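Local coordinates for cell wall binding protein cwp8 (PDB 5J6Q), which probably anchors itself to the bacterial cell wall through three CWB2 modules, as a surface protein associated with the S-layer, at residues A[404-409]-A[453-458]; A[504-509]-A[559-564]; A[528-533]-A[547-552]. One frame throughout, in Å; residues are numbered along the deposited sequence.

Interaction 1. Residues A[404-409]-A[453-458]; sequences TSLEIA and ANAEKL
Leu406 and Ala409, one turn apart on helix 401-410, meet Ala455 and Leu458, spaced in the same way on helix 453-459; the side-chain contacts are apolar, and no hydrogen bond crosses between the segments. At one end the methyl CD2 of Leu406 lies against the backbone of the other helix, 3.5 Å from Ala455 CA and 3.7 Å from Ala455 CB. A chi1 of -53° sets its CG anti to the carbonyl carbon, and chi2 of 155° then turns CD2 to the small alanine. At the other end the bulk comes from the opposite helix: Leu458 CD2 meets Ala409 CB at 3.4 Å, a tight methyl-to-methyl approach. The two segments run in roughly the same direction, 28° apart, with axes 10.5 Å from each other. Both helices belong to one CWB2 module. Helix 401-410 rests on edge strand 444-447 of a four-stranded parallel sheet through Leu406 and Ala409, which touch Ile445, and helix 453-459 follows that strand in the chain. Ser405 OG is hydrogen-bonded to Phe402 O and Val446 N, tying helix 401-410 to the edge strand, while the backbone N of Asn454 bonds to Asp452 OD1 at the start of its helix.

Interaction 2. Residues A[504-509]-A[559-564]; sequences KVINKY and EEVVEL
Val561 turns its two methyls against neighbouring residues of helix 498-509, one branch to Ile506 and the other to Asn507. The Ile506 and Val561 side chains cross at about a right angle. Val561 CG2 lies 3.7 Å from Ile506 CG2 and 3.9 Å from Ile506 CB, a contact on the branch point and short arm of the isoleucine. That short arm is placed by the first torsion of Ile506 (chi1 -72°): CG2 stands anti to the backbone N, while CG1 takes the longer arm elsewhere. The second methyl of Val561, CG1, stands anti to its own carbonyl carbon (chi1 -46°) and packs 3.9 Å from Asn507 CB. The asparagine thus offers its aliphatic root to the valine, while its amide extends past it; Asn507 OD1 comes no closer than 4.5 Å to Leu564 CD1, a loose approach at the more exposed margin. No hydrogen bond spans the two segments. Asn507 and Val561 are the nearest backbone pair, with CA atoms 5.5 Å apart, and the segment axes approach to 9.1 Å. Beyond the contact, Val505 leans on Leu493 of strand 491-493, and Val562 packs on Lys590 of helix 581-590 and on Ile591 just after it. An angle of 18° between the N-to-C directions makes this a near-parallel helix pair, characteristic of alpha/beta folds in which helices line up beside a parallel sheet, here within the third CWB2 module.

Interaction 3. Residues A[528-533]-A[547-552]; sequences GQLVDA and IVLTTE. With SO4 (sulfate ion), chain D.
The contact lies inside the beta-alpha-beta unit of strand 516-519, helix 531-542 and strand 547-549, where the start of its helix packs on its second strand. Ala533 CB meets Leu549 CD2 at 3.7 Å, and Ile547 CD1 approaches the backbone of the same alanine, 3.6 Å from Ala533 O. Ile547 and Leu549, two apart on the strand, turn to the same side and bracket the small residue. Leu530 CD2 adds a looser approach to Leu549 CD1 at 4.4 Å. Met431, from the neighbouring CWB2 module, touches both Leu530 and Ala533. Past the strand, Thr550 OG1 donates to Glu552 O over 2.8 Å, from above the carbonyl plane; Lys499 NZ is a second hydrogen-bond partner of this hydroxyl. Toward the other end of segment 528-533, Gln529 is bent at chi2 and gives a hydrogen bond from NE2 to sulfate O1 (3.2 Å, 164° at the hydrogen); Arg294 NE also binds this ion, which probably comes from the crystallisation liquor. Strand side chains meeting the helix that precedes them are characteristic of a beta-alpha-beta crossover in a parallel alpha/beta fold.

From the N terminus, interaction 1 comes first: 404-409 and 453-458 close a loop around strand 418-423 and edge strand 444-447 in the second CWB2 module. Interaction 2 then opens at 504-509 and closes at 559-564, spanning strands 516-519 and 547-549 in the third. Nested within it, interaction 3 joins 528-533 to 547-552 over a shorter loop. The two share a border, where Ile506 CD1 packs 3.8 Å from Val548 CG2, so the helix pair and the crossover meet at edge strand 547-549. Interaction 1 touches neither; its nearest atoms lie about 16 Å from interaction 2 and about 14 Å from interaction 3.

Interaction 1. Residues A[404-409]-A[453-458]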
loop_
_atom_site.group_PDB
_atom_site.type_symbol
_atom_site.label_atom_id
_atom_site.label_comp_id
_atom_site.label_asym_id
_atom_site.label_seq_id
_atom_site.Cartn_x
_atom_site.Cartn_y
_atom_site.Cartn_z
ATOM N N THR A 404 35.401 -6.352 26.191
ATOM C CA THR A 404 34.441 -5.307 25.947
ATOM C C THR A 404 33.153 -5.583 26.712
ATOM O O THR A 404 32.605 -4.652 27.300
ATOM C CB THR A 404 34.273 -5.175 24.463
ATOM O OG1 THR A 404 35.561 -4.740 23.962
ATOM C CG2 THR A 404 33.128 -4.189 24.077
ATOM N N SER A 405 32.705 -6.849 26.799
ATOM C CA SER A 405 31.449 -7.098 27.466
ATOM C C SER A 405 31.556 -6.719 28.912
ATOM O O SER A 405 30.629 -6.116 29.428
ATOM C CB SER A 405 30.976 -8.544 27.264
ATOM O OG SER A 405 31.615 -9.529 28.068
ATOM N N LEU A 406 32.696 -7.028 29.592
ATOM C CA LEU A 406 32.819 -6.602 31.007
ATOM C C LEU A 406 32.796 -5.034 31.117
ATOM O O LEU A 406 32.214 -4.479 32.040
ATOM C CB LEU A 406 34.119 -7.184 31.605
ATOM C CG LEU A 406 34.231 -8.697 31.419
ATOM C CD1 LEU A 406 35.705 -9.146 31.448
ATOM C CD2 LEU A 406 33.452 -9.384 32.519
ATOM N N GLU A 407 33.405 -4.330 30.185
ATOM C CA GLU A 407 33.331 -2.869 30.210
ATOM C C GLU A 407 31.867 -2.396 30.069
ATOM O O GLU A 407 31.438 -1.511 30.813
ATOM C CB GLU A 407 34.185 -2.280 29.086
ATOM C CG GLU A 407 35.664 -2.577 29.283
ATOM C CD GLU A 407 36.187 -2.057 30.620
ATOM O OE1 GLU A 407 37.079 -2.706 31.190
ATOM O OE2 GLU A 407 35.702 -1.004 31.106
ATOM N N ILE A 408 31.081 -3.010 29.120
ATOM C CA ILE A 408 29.659 -2.633 28.951
ATOM C C ILE A 408 29.016 -2.883 30.253
ATOM O O ILE A 408 28.262 -2.059 30.796
ATOM C CB ILE A 408 28.951 -3.533 27.880
ATOM C CG1 ILE A 408 29.430 -3.188 26.485
ATOM C CG2 ILE A 408 27.456 -3.396 27.980
ATOM C CD1 ILE A 408 28.961 -4.277 25.446
ATOM N N ALA A 409 29.271 -4.117 30.730
ATOM C CA ALA A 409 28.735 -4.576 31.995
ATOM C C ALA A 409 28.943 -3.520 33.097
ATOM O O ALA A 409 28.004 -3.236 33.851
ATOM C CB ALA A 409 29.418 -5.863 32.387
ATOM N N ALA A 453 38.692 -13.430 35.969
ATOM C CA ALA A 453 38.539 -13.053 37.371
ATOM C C ALA A 453 37.563 -11.908 37.540
ATOM O O ALA A 453 36.731 -11.937 38.444
ATOM C CB ALA A 453 39.888 -12.658 37.946
ATOM N N ASN A 454 37.651 -10.902 36.669
ATOM C CA ASN A 454 36.758 -9.749 36.761
ATOM C C ASN A 454 35.326 -10.147 36.452
ATOM O O ASN A 454 34.398 -9.550 36.994
ATOM C CB ASN A 454 37.214 -8.653 35.810
ATOM C CG ASN A 454 38.544 -8.083 36.214
ATOM O OD1 ASN A 454 38.613 -7.225 37.102
ATOM N ND2 ASN A 454 39.655 -8.523 35.632
ATOM N N ALA A 455 35.135 -11.155 35.590
ATOM C CA ALA A 455 33.786 -11.607 35.265
ATOM C C ALA A 455 33.160 -12.223 36.511
ATOM O O ALA A 455 32.001 -11.963 36.819
ATOM C CB ALA A 455 33.836 -12.631 34.143
ATOM N N GLU A 456 33.946 -13.028 37.233
ATOM C CA GLU A 456 33.509 -13.686 38.455
ATOM C C GLU A 456 33.195 -12.657 39.542
ATOM O O GLU A 456 32.275 -12.856 40.333
ATOM C CB GLU A 456 34.613 -14.640 38.935
ATOM C CG GLU A 456 34.206 -15.475 40.133
ATOM C CD GLU A 456 35.205 -16.574 40.440
ATOM O OE1 GLU A 456 35.719 -17.198 39.486
ATOM O OE2 GLU A 456 35.471 -16.811 41.637
ATOM N N LYS A 457 33.956 -11.557 39.574
ATOM C CA LYS A 457 33.766 -10.503 40.567
ATOM C C LYS A 457 32.460 -9.744 40.328
ATOM O O LYS A 457 31.848 -9.262 41.270
ATOM C CB LYS A 457 34.956 -9.528 40.516
ATOM C CG LYS A 457 34.903 -8.451 41.590
ATOM C CD LYS A 457 35.987 -7.403 41.366
ATOM N N LEU A 458 32.029 -9.642 39.077
ATOM C CA LEU A 458 30.806 -8.922 38.756
ATOM C C LEU A 458 29.568 -9.780 38.984
ATOM O O LEU A 458 28.494 -9.242 39.241
ATOM C CB LEU A 458 30.868 -8.477 37.288
ATOM C CG LEU A 458 29.967 -7.302 36.925
ATOM C CD1 LEU A 458 30.087 -6.179 37.937
ATOM C CD2 LEU A 458 30.372 -6.792 35.565
#

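Interaction 2. Residues A[504-509]-A[559-564]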
loop_
_atom_site.group_PDB
_atom_site.type_symbol
_atom_site.label_atom_id
_atom_site.label_comp_id
_atom_site.label_asym_id
_atom_site.label_seq_id
_atom_site.Cartn_x
_atom_site.Cartn_y
_atom_site.Cartn_z
ATOM N N LYS A 504 13.393 -21.851 23.167
ATOM C CA LYS A 504 13.466 -21.948 24.684
ATOM C C LYS A 504 13.441 -20.630 25.423
ATOM O O LYS A 504 12.808 -20.559 26.499
ATOM C CB LYS A 504 14.701 -22.769 25.113
ATOM C CG LYS A 504 14.493 -24.223 24.645
ATOM C CD LYS A 504 15.765 -25.101 24.667
ATOM C CE LYS A 504 15.383 -26.541 25.071
ATOM N NZ LYS A 504 16.586 -27.218 25.677
ATOM N N VAL A 505 14.101 -19.533 24.885
ATOM C CA VAL A 505 14.022 -18.232 25.570
ATOM C C VAL A 505 12.545 -17.752 25.600
ATOM O O VAL A 505 12.044 -17.249 26.654
ATOM C CB VAL A 505 14.906 -17.248 24.746
ATOM C CG1 VAL A 505 14.719 -15.761 25.207
ATOM C CG2 VAL A 505 16.347 -17.619 24.954
ATOM N N ILE A 506 11.864 -17.875 24.429
ATOM C CA ILE A 506 10.481 -17.444 24.337
ATOM C C ILE A 506 9.621 -18.285 25.322
ATOM O O ILE A 506 8.782 -17.728 26.051
ATOM C CB ILE A 506 9.915 -17.529 22.886
ATOM C CG1 ILE A 506 10.495 -16.433 21.922
ATOM C CG2 ILE A 506 8.390 -17.335 23.010
ATOM C CD1 ILE A 506 10.568 -16.893 20.380
ATOM N N ASN A 507 9.870 -19.625 25.403
ATOM C CA ASN A 507 9.007 -20.449 26.293
ATOM C C ASN A 507 9.209 -20.065 27.756
ATOM O O ASN A 507 8.294 -20.103 28.555
ATOM C CB ASN A 507 9.357 -21.894 26.130
ATOM C CG ASN A 507 8.520 -22.932 26.901
ATOM O OD1 ASN A 507 7.275 -22.995 26.836
ATOM N ND2 ASN A 507 9.146 -23.844 27.584
ATOM N N LYS A 508 10.396 -19.700 28.084
ATOM C CA LYS A 508 10.677 -19.401 29.462
ATOM C C LYS A 508 10.274 -18.025 29.927
ATOM O O LYS A 508 9.751 -17.894 31.026
ATOM C CB LYS A 508 12.166 -19.571 29.742
ATOM C CG LYS A 508 12.446 -19.291 31.244
ATOM C CD LYS A 508 13.977 -19.669 31.636
ATOM C CE LYS A 508 14.183 -19.220 33.073
ATOM N NZ LYS A 508 14.719 -20.317 33.896
ATOM N N TYR A 509 10.452 -17.016 29.114
ATOM C CA TYR A 509 10.183 -15.715 29.636
ATOM C C TYR A 509 9.004 -14.931 29.129
ATOM O O TYR A 509 8.843 -13.833 29.676
ATOM C CB TYR A 509 11.375 -14.845 29.281
ATOM C CG TYR A 509 12.654 -15.298 29.962
ATOM C CD1 TYR A 509 13.731 -15.759 29.215
ATOM C CD2 TYR A 509 12.810 -15.198 31.335
ATOM C CE1 TYR A 509 14.941 -16.096 29.815
ATOM C CE2 TYR A 509 14.027 -15.511 31.953
ATOM C CZ TYR A 509 15.084 -15.951 31.187
ATOM O OH TYR A 509 16.288 -16.206 31.763
ATOM N N GLU A 559 7.221 -22.762 16.342
ATOM C CA GLU A 559 5.796 -22.748 16.096
ATOM C C GLU A 559 4.980 -23.170 17.487
ATOM O O GLU A 559 4.018 -22.528 17.858
ATOM C CB GLU A 559 5.492 -23.769 15.003
ATOM C CG GLU A 559 5.301 -23.190 13.604
ATOM C CD GLU A 559 4.828 -24.349 12.624
ATOM O OE1 GLU A 559 4.005 -25.137 13.064
ATOM O OE2 GLU A 559 5.304 -24.466 11.451
ATOM N N GLU A 560 5.424 -24.232 18.161
ATOM C CA GLU A 560 4.839 -24.726 19.364
ATOM C C GLU A 560 4.910 -23.700 20.505
ATOM O O GLU A 560 3.878 -23.514 21.112
ATOM C CB GLU A 560 5.509 -26.001 19.767
ATOM C CG GLU A 560 4.898 -27.130 18.940
ATOM C CD GLU A 560 5.661 -28.511 19.099
ATOM O OE1 GLU A 560 6.267 -28.770 20.136
ATOM O OE2 GLU A 560 5.597 -29.312 18.209
ATOM N N VAL A 561 6.097 -23.025 20.779
ATOM C CA VAL A 561 6.156 -22.036 21.833
ATOM C C VAL A 561 5.381 -20.800 21.537
ATOM O O VAL A 561 4.808 -20.171 22.505
ATOM C CB VAL A 561 7.582 -21.637 22.307
ATOM C CG1 VAL A 561 8.445 -22.907 22.510
ATOM C CG2 VAL A 561 8.194 -20.665 21.359
ATOM N N VAL A 562 5.343 -20.374 20.244
ATOM C CA VAL A 562 4.584 -19.198 19.966
ATOM C C VAL A 562 3.075 -19.510 20.294
ATOM O O VAL A 562 2.375 -18.676 20.844
ATOM C CB VAL A 562 4.851 -18.808 18.472
ATOM C CG1 VAL A 562 3.790 -17.818 17.998
ATOM C CG2 VAL A 562 6.273 -18.192 18.308
ATOM N N GLU A 563 2.600 -20.678 19.853
ATOM C CA GLU A 563 1.233 -21.130 20.072
ATOM C C GLU A 563 0.924 -21.127 21.585
ATOM O O GLU A 563 -0.167 -20.748 21.945
ATOM C CB GLU A 563 1.099 -22.540 19.464
ATOM C CG GLU A 563 -0.070 -23.359 19.904
ATOM C CD GLU A 563 -0.258 -24.622 19.108
ATOM O OE1 GLU A 563 -1.273 -24.706 18.453
ATOM O OE2 GLU A 563 0.588 -25.533 19.148
ATOM N N LEU A 564 1.895 -21.552 22.482
ATOM C CA LEU A 564 1.636 -21.567 23.953
ATOM C C LEU A 564 1.774 -20.236 24.618
ATOM O O LEU A 564 0.982 -19.903 25.523
ATOM C CB LEU A 564 2.646 -22.484 24.673
ATOM C CG LEU A 564 2.480 -23.949 24.338
ATOM C CD1 LEU A 564 3.596 -24.785 25.042
ATOM C CD2 LEU A 564 1.030 -24.322 24.825
#

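Interaction 3. Residues A[528-533]-A[547-552]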
loop_
_atom_site.group_PDB
_atom_site.type_symbol
_atom_site.label_atom_id
_atom_site.label_comp_id
_atom_site.label_asym_id
_atom_site.label_seq_id
_atom_site.Cartn_x
_atom_site.Cartn_y
_atom_site.Cartn_z
ATOM N N GLY A 528 26.389 -11.710 10.441
ATOM C CA GLY A 528 26.282 -10.275 10.315
ATOM C C GLY A 528 24.822 -9.844 10.161
ATOM O O GLY A 528 24.474 -8.711 10.537
ATOM N N GLN A 529 23.914 -10.770 9.655
ATOM C CA GLN A 529 22.506 -10.370 9.466
ATOM C C GLN A 529 21.721 -10.297 10.826
ATOM O O GLN A 529 20.551 -9.927 10.852
ATOM C CB GLN A 529 21.809 -11.344 8.486
ATOM C CG GLN A 529 22.337 -11.150 7.054
ATOM C CD GLN A 529 22.108 -9.766 6.541
ATOM O OE1 GLN A 529 21.016 -9.262 6.503
ATOM N NE2 GLN A 529 23.175 -9.167 6.042
ATOM N N LEU A 530 22.372 -10.659 11.908
ATOM C CA LEU A 530 21.769 -10.560 13.232
ATOM C C LEU A 530 21.755 -9.111 13.676
ATOM O O LEU A 530 21.179 -8.781 14.746
ATOM C CB LEU A 530 22.548 -11.422 14.234
ATOM C CG LEU A 530 22.220 -12.959 14.031
ATOM C CD1 LEU A 530 23.232 -13.639 14.994
ATOM C CD2 LEU A 530 20.769 -13.361 14.502
ATOM N N VAL A 531 22.331 -8.212 12.852
ATOM C CA VAL A 531 22.381 -6.805 13.305
ATOM C C VAL A 531 20.991 -6.206 13.488
ATOM O O VAL A 531 20.794 -5.379 14.368
ATOM C CB VAL A 531 23.199 -5.972 12.289
ATOM C CG1 VAL A 531 22.523 -6.061 10.905
ATOM C CG2 VAL A 531 23.287 -4.501 12.765
ATOM N N ASP A 532 20.003 -6.625 12.667
ATOM C CA ASP A 532 18.659 -6.056 12.827
ATOM C C ASP A 532 18.079 -6.406 14.250
ATOM O O ASP A 532 17.479 -5.574 14.931
ATOM C CB ASP A 532 17.735 -6.576 11.699
ATOM C CG ASP A 532 18.048 -5.937 10.331
ATOM O OD1 ASP A 532 18.813 -4.925 10.286
ATOM O OD2 ASP A 532 17.537 -6.416 9.346
ATOM N N ALA A 533 18.243 -7.642 14.622
ATOM C CA ALA A 533 17.832 -8.180 15.845
ATOM C C ALA A 533 18.474 -7.310 16.971
ATOM O O ALA A 533 17.762 -6.856 17.859
ATOM C CB ALA A 533 18.279 -9.626 15.956
ATOM N N ILE A 547 11.804 -11.342 20.523
ATOM C CA ILE A 547 12.184 -11.217 19.149
ATOM C C ILE A 547 12.210 -12.684 18.641
ATOM O O ILE A 547 12.982 -13.479 19.133
ATOM C CB ILE A 547 13.543 -10.535 18.934
ATOM C CG1 ILE A 547 13.440 -9.062 19.345
ATOM C CG2 ILE A 547 13.953 -10.657 17.325
ATOM C CD1 ILE A 547 14.779 -8.246 19.258
ATOM N N VAL A 548 11.306 -13.043 17.756
ATOM C CA VAL A 548 11.361 -14.382 17.183
ATOM C C VAL A 548 12.508 -14.290 16.090
ATOM O O VAL A 548 12.453 -13.393 15.245
ATOM C CB VAL A 548 9.977 -14.644 16.523
ATOM C CG1 VAL A 548 9.987 -15.936 15.614
ATOM C CG2 VAL A 548 8.904 -14.774 17.649
ATOM N N LEU A 549 13.505 -15.186 16.100
ATOM C CA LEU A 549 14.538 -15.056 15.031
ATOM C C LEU A 549 14.244 -16.078 13.930
ATOM O O LEU A 549 14.267 -17.328 14.129
ATOM C CB LEU A 549 15.912 -15.336 15.602
ATOM C CG LEU A 549 16.379 -14.274 16.605
ATOM C CD1 LEU A 549 17.672 -14.779 17.246
ATOM C CD2 LEU A 549 16.550 -12.859 15.955
ATOM N N THR A 550 13.909 -15.519 12.736
ATOM C CA THR A 550 13.741 -16.422 11.643
ATOM C C THR A 550 13.968 -15.697 10.294
ATOM O O THR A 550 13.676 -14.494 10.195
ATOM C CB THR A 550 12.318 -17.025 11.618
ATOM O OG1 THR A 550 12.350 -18.197 10.764
ATOM C CG2 THR A 550 11.331 -16.091 11.033
ATOM N N THR A 551 14.480 -16.443 9.271
ATOM C CA THR A 551 14.554 -15.835 7.924
ATOM C C THR A 551 13.557 -16.514 7.036
ATOM O O THR A 551 12.801 -15.878 6.331
ATOM C CB THR A 551 15.976 -15.955 7.306
ATOM O OG1 THR A 551 16.872 -15.362 8.215
ATOM C CG2 THR A 551 16.071 -15.180 5.947
ATOM N N GLU A 552 13.577 -17.846 7.028
ATOM C CA GLU A 552 12.634 -18.564 6.234
ATOM C C GLU A 552 11.514 -19.012 7.233
ATOM O O GLU A 552 11.229 -18.283 8.222
ATOM C CB GLU A 552 13.267 -19.773 5.507
ATOM C CG GLU A 552 14.755 -19.581 5.231
ATOM C CD GLU A 552 15.090 -19.730 3.753
ATOM O OE1 GLU A 552 15.782 -20.711 3.388
ATOM O OE2 GLU A 552 14.664 -18.863 2.972
HETATM S S SO4 D . 22.701 -4.971 4.713
HETATM O O1 SO4 D . 23.508 -6.222 4.845
HETATM O O2 SO4 D . 22.526 -4.624 3.408
HETATM O O3 SO4 D . 23.321 -3.885 5.338
HETATM O O4 SO4 D . 21.336 -5.192 5.359
#